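Probable amidase (PDB 2DC0) is probably an amidase, an alpha/beta protein of the amidase family built round a large mixed beta-sheet. Local coordinates at residues H66-V78 with A154-T166. Residues are numbered along the deposited sequence; the frame is centred on the assembly and turned at random.
Sequences HGLPLTVKDLFPV and AVALGIGLASLGT
Lys73 sets CG opposite its own backbone N (chi1 -173°) and stays extended beyond it, which carries the chain past the CA of Gly165 to Thr166, where NZ bonds to Thr166 OG1 at 2.9 Å. Leu164 likewise swings CG away from its N, presenting CD2 over the ring of Phe76. Leu164 CD2 lies 3.8 Å from the centroid of the Phe76 ring and 11° off the normal, a CH-pi contact by both measures. Leu75 CD1 occupies the opposite face, so two leucines sandwich the ring, while the Gly165 backbone meets its edge and Thr166 CG2 packs close to CZ.

Strands 69-73 and 163-166 run parallel, their axes 4.7 Å apart at an angle of 17°. The backbone bonds confirm the pairing: Thr71 N donates to Ala162 O and Thr71 O accepts from Leu164 N, and Lys73 N reaches Leu164 O at 2.8 Å, almost in line with the carbonyl. Just before strand 163-166, Leu161 N donates to Pro69 O, at the start of strand 69-73, at 2.9 Å, and the Leu161 CD1 methyl rests 3.9 Å from Pro69 CD.

On the sheet face bearing Thr71 and Ser163, their hydroxyls, OG1 and OG, share a hydrogen bond of 2.8 Å; Ser163 OG is also bonded to Ser151. A water 2.7 Å from Thr71 OG1 donates to Ile159 O and Ala162 O, tying the turn between helix 149-157 and the strand to the sheet.

Lys73 NZ also bonds to Ser147 and Ser148, just before that helix. This lysine at a strand end, facing serines of a Gly/Ser-rich loop, is consistent with the place of the lysine in the Ser-cisSer-Lys triad of amidase signature proteins, here built on two adjacent parallel strands inside the mixed sheet.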
loop_
_atom_site.group_PDB
_atom_site.type_symbol
_atom_site.label_atom_id
_atom_site.label_comp_id
_atom_site.label_asym_id
_atom_site.label_seq_id
_atom_site.Cartn_x
_atom_site.Cartn_y
_atom_site.Cartn_z
ATOM N N HIS A 66 9.804 -30.285 -15.880
ATOM C CA HIS A 66 9.496 -31.572 -16.506
ATOM C C HIS A 66 9.804 -32.812 -15.658
ATOM O O HIS A 66 10.952 -33.078 -15.317
ATOM C CB HIS A 66 10.226 -31.683 -17.851
ATOM C CG HIS A 66 9.827 -32.880 -18.659
ATOM N ND1 HIS A 66 10.104 -34.172 -18.265
ATOM C CD2 HIS A 66 9.162 -32.981 -19.835
ATOM C CE1 HIS A 66 9.628 -35.016 -19.162
ATOM N NE2 HIS A 66 9.050 -34.319 -20.125
ATOM N N GLY A 67 8.759 -33.562 -15.326
ATOM C CA GLY A 67 8.926 -34.781 -14.557
ATOM C C GLY A 67 9.097 -34.661 -13.053
ATOM O O GLY A 67 9.259 -35.676 -12.376
ATOM N N LEU A 68 9.067 -33.442 -12.521
ATOM C CA LEU A 68 9.229 -33.245 -11.080
ATOM C C LEU A 68 7.886 -33.321 -10.351
ATOM O O LEU A 68 6.952 -32.585 -10.672
ATOM C CB LEU A 68 9.900 -31.893 -10.805
ATOM C CG LEU A 68 11.271 -31.700 -11.469
ATOM C CD1 LEU A 68 11.800 -30.302 -11.202
ATOM C CD2 LEU A 68 12.235 -32.751 -10.950
ATOM N N PRO A 69 7.779 -34.216 -9.353
ATOM C CA PRO A 69 6.557 -34.405 -8.566
ATOM C C PRO A 69 6.339 -33.290 -7.548
ATOM O O PRO A 69 7.208 -33.024 -6.715
ATOM C CB PRO A 69 6.787 -35.762 -7.909
ATOM C CG PRO A 69 8.253 -35.725 -7.623
ATOM C CD PRO A 69 8.841 -35.136 -8.896
ATOM N N LEU A 70 5.180 -32.639 -7.637
ATOM C CA LEU A 70 4.807 -31.547 -6.736
ATOM C C LEU A 70 3.373 -31.751 -6.266
ATOM O O LEU A 70 2.603 -32.449 -6.920
ATOM C CB LEU A 70 4.875 -30.187 -7.449
ATOM C CG LEU A 70 6.214 -29.480 -7.686
ATOM C CD1 LEU A 70 7.128 -30.349 -8.521
ATOM C CD2 LEU A 70 5.954 -28.151 -8.395
ATOM N N THR A 71 3.021 -31.141 -5.138
ATOM C CA THR A 71 1.664 -31.227 -4.606
ATOM C C THR A 71 1.063 -29.819 -4.633
ATOM O O THR A 71 1.793 -28.833 -4.774
ATOM C CB THR A 71 1.654 -31.773 -3.156
ATOM O OG1 THR A 71 2.457 -30.933 -2.324
ATOM C CG2 THR A 71 2.215 -33.197 -3.112
ATOM N N VAL A 72 -0.259 -29.729 -4.493
ATOM C CA VAL A 72 -0.967 -28.447 -4.536
ATOM C C VAL A 72 -2.017 -28.325 -3.437
ATOM O O VAL A 72 -2.853 -29.217 -3.280
ATOM C CB VAL A 72 -1.696 -28.268 -5.896
ATOM C CG1 VAL A 72 -2.467 -26.953 -5.913
ATOM C CG2 VAL A 72 -0.686 -28.313 -7.041
ATOM N N LYS A 73 -1.982 -27.220 -2.690
ATOM C CA LYS A 73 -2.949 -26.969 -1.611
ATOM C C LYS A 73 -4.358 -27.117 -2.186
ATOM O O LYS A 73 -4.626 -26.620 -3.278
ATOM C CB LYS A 73 -2.750 -25.554 -1.060
ATOM C CG LYS A 73 -3.584 -25.224 0.169
ATOM C CD LYS A 73 -3.259 -23.825 0.652
ATOM C CE LYS A 73 -3.860 -23.533 2.016
ATOM N NZ LYS A 73 -3.500 -22.154 2.465
ATOM N N ASP A 74 -5.268 -27.752 -1.446
ATOM C CA ASP A 74 -6.616 -27.995 -1.965
ATOM C C ASP A 74 -7.603 -26.844 -2.151
ATOM O O ASP A 74 -8.806 -27.031 -1.966
ATOM C CB ASP A 74 -7.305 -29.119 -1.172
ATOM C CG ASP A 74 -8.400 -29.809 -1.978
ATOM O OD1 ASP A 74 -8.244 -29.905 -3.215
ATOM O OD2 ASP A 74 -9.402 -30.272 -1.386
ATOM N N LEU A 75 -7.111 -25.665 -2.522
ATOM C CA LEU A 75 -7.994 -24.536 -2.808
ATOM C C LEU A 75 -7.731 -24.104 -4.247
ATOM O O LEU A 75 -8.430 -23.248 -4.790
ATOM C CB LEU A 75 -7.764 -23.369 -1.836
ATOM C CG LEU A 75 -6.379 -22.735 -1.655
ATOM C CD1 LEU A 75 -5.990 -21.909 -2.871
ATOM C CD2 LEU A 75 -6.431 -21.845 -0.413
ATOM N N PHE A 76 -6.708 -24.713 -4.849
ATOM C CA PHE A 76 -6.315 -24.461 -6.236
ATOM C C PHE A 76 -6.868 -25.609 -7.092
ATOM O O PHE A 76 -6.529 -26.775 -6.876
ATOM C CB PHE A 76 -4.787 -24.479 -6.397
ATOM C CG PHE A 76 -4.080 -23.266 -5.854
ATOM C CD1 PHE A 76 -4.142 -22.044 -6.521
ATOM C CD2 PHE A 76 -3.301 -23.361 -4.702
ATOM C CE1 PHE A 76 -3.430 -20.933 -6.047
ATOM C CE2 PHE A 76 -2.587 -22.261 -4.220
ATOM C CZ PHE A 76 -2.651 -21.043 -4.892
ATOM N N PRO A 77 -7.737 -25.302 -8.062
ATOM C CA PRO A 77 -8.259 -26.394 -8.888
ATOM C C PRO A 77 -7.141 -27.020 -9.727
ATOM O O PRO A 77 -6.270 -26.321 -10.244
ATOM C CB PRO A 77 -9.309 -25.697 -9.746
ATOM C CG PRO A 77 -9.829 -24.641 -8.808
ATOM C CD PRO A 77 -8.550 -24.086 -8.230
ATOM N N VAL A 78 -7.155 -28.342 -9.834
ATOM C CA VAL A 78 -6.158 -29.058 -10.622
ATOM C C VAL A 78 -6.931 -30.018 -11.521
ATOM O O VAL A 78 -7.861 -30.683 -11.068
ATOM C CB VAL A 78 -5.187 -29.864 -9.711
ATOM C CG1 VAL A 78 -4.281 -30.745 -10.555
ATOM C CG2 VAL A 78 -4.350 -28.911 -8.868
ATOM N N ALA A 154 4.100 -32.281 3.661
ATOM C CA ALA A 154 4.445 -33.098 2.500
ATOM C C ALA A 154 5.879 -32.794 2.065
ATOM O O ALA A 154 6.686 -33.705 1.854
ATOM C CB ALA A 154 3.471 -32.816 1.353
ATOM N N VAL A 155 6.195 -31.507 1.946
ATOM C CA VAL A 155 7.534 -31.075 1.543
ATOM C C VAL A 155 8.586 -31.512 2.566
ATOM O O VAL A 155 9.676 -31.961 2.201
ATOM C CB VAL A 155 7.591 -29.530 1.370
ATOM C CG1 VAL A 155 9.023 -29.071 1.101
ATOM C CG2 VAL A 155 6.687 -29.116 0.216
ATOM N N ALA A 156 8.255 -31.392 3.846
ATOM C CA ALA A 156 9.184 -31.781 4.900
ATOM C C ALA A 156 9.485 -33.281 4.880
ATOM O O ALA A 156 10.610 -33.696 5.148
ATOM C CB ALA A 156 8.622 -31.392 6.257
ATOM N N LEU A 157 8.477 -34.082 4.548
ATOM C CA LEU A 157 8.612 -35.532 4.529
ATOM C C LEU A 157 9.025 -36.129 3.182
ATOM O O LEU A 157 9.197 -37.340 3.065
ATOM C CB LEU A 157 7.295 -36.172 5.004
ATOM C CG LEU A 157 6.905 -35.844 6.455
ATOM C CD1 LEU A 157 5.571 -36.476 6.812
ATOM C CD2 LEU A 157 7.998 -36.353 7.375
ATOM N N GLY A 158 9.185 -35.287 2.168
ATOM C CA GLY A 158 9.582 -35.790 0.865
ATOM C C GLY A 158 8.425 -36.304 0.027
ATOM O O GLY A 158 8.636 -37.005 -0.960
ATOM N N ILE A 159 7.199 -35.980 0.423
ATOM C CA ILE A 159 6.023 -36.396 -0.338
ATOM C C ILE A 159 5.894 -35.331 -1.422
ATOM O O ILE A 159 5.087 -34.400 -1.324
ATOM C CB ILE A 159 4.762 -36.420 0.550
ATOM C CG1 ILE A 159 5.001 -37.337 1.759
ATOM C CG2 ILE A 159 3.569 -36.920 -0.252
ATOM C CD1 ILE A 159 3.991 -37.181 2.895
ATOM N N GLY A 160 6.709 -35.476 -2.462
ATOM C CA GLY A 160 6.732 -34.486 -3.523
ATOM C C GLY A 160 7.920 -33.612 -3.168
ATOM O O GLY A 160 8.296 -33.547 -1.994
ATOM N N LEU A 161 8.506 -32.938 -4.154
ATOM C CA LEU A 161 9.689 -32.099 -3.936
ATOM C C LEU A 161 9.384 -30.654 -3.526
ATOM O O LEU A 161 10.259 -29.946 -3.032
ATOM C CB LEU A 161 10.551 -32.093 -5.204
ATOM C CG LEU A 161 11.105 -33.445 -5.668
ATOM C CD1 LEU A 161 11.788 -33.304 -7.039
ATOM C CD2 LEU A 161 12.095 -33.944 -4.635
ATOM N N ALA A 162 8.148 -30.224 -3.732
ATOM C CA ALA A 162 7.741 -28.872 -3.385
ATOM C C ALA A 162 6.230 -28.810 -3.404
ATOM O O ALA A 162 5.574 -29.762 -3.821
ATOM C CB ALA A 162 8.320 -27.866 -4.383
ATOM N N SER A 163 5.673 -27.690 -2.965
ATOM C CA SER A 163 4.232 -27.554 -2.951
ATOM C C SER A 163 3.801 -26.110 -3.152
ATOM O O SER A 163 4.585 -25.175 -2.948
ATOM C CB SER A 163 3.671 -28.089 -1.635
ATOM O OG SER A 163 2.260 -28.174 -1.693
ATOM N N LEU A 164 2.553 -25.940 -3.575
ATOM C CA LEU A 164 1.984 -24.613 -3.800
ATOM C C LEU A 164 0.894 -24.362 -2.761
ATOM O O LEU A 164 -0.018 -25.166 -2.610
ATOM C CB LEU A 164 1.376 -24.526 -5.204
ATOM C CG LEU A 164 0.571 -23.261 -5.522
ATOM C CD1 LEU A 164 1.476 -22.045 -5.490
ATOM C CD2 LEU A 164 -0.082 -23.406 -6.899
ATOM N N GLY A 165 0.997 -23.247 -2.048
ATOM C CA GLY A 165 0.002 -22.919 -1.043
ATOM C C GLY A 165 -0.331 -21.443 -1.085
ATOM O O GLY A 165 0.037 -20.764 -2.044
ATOM N N THR A 166 -1.042 -20.944 -0.074
ATOM C CA THR A 166 -1.381 -19.520 -0.019
ATOM C C THR A 166 -1.044 -18.944 1.348
ATOM O O THR A 166 -0.857 -19.678 2.313
ATOM C CB THR A 166 -2.883 -19.234 -0.316
ATOM O OG1 THR A 166 -3.711 -19.891 0.651
ATOM C CG2 THR A 166 -3.250 -19.702 -1.727
HETATM O O HOH W 1 4.961 -31.667 -1.771
#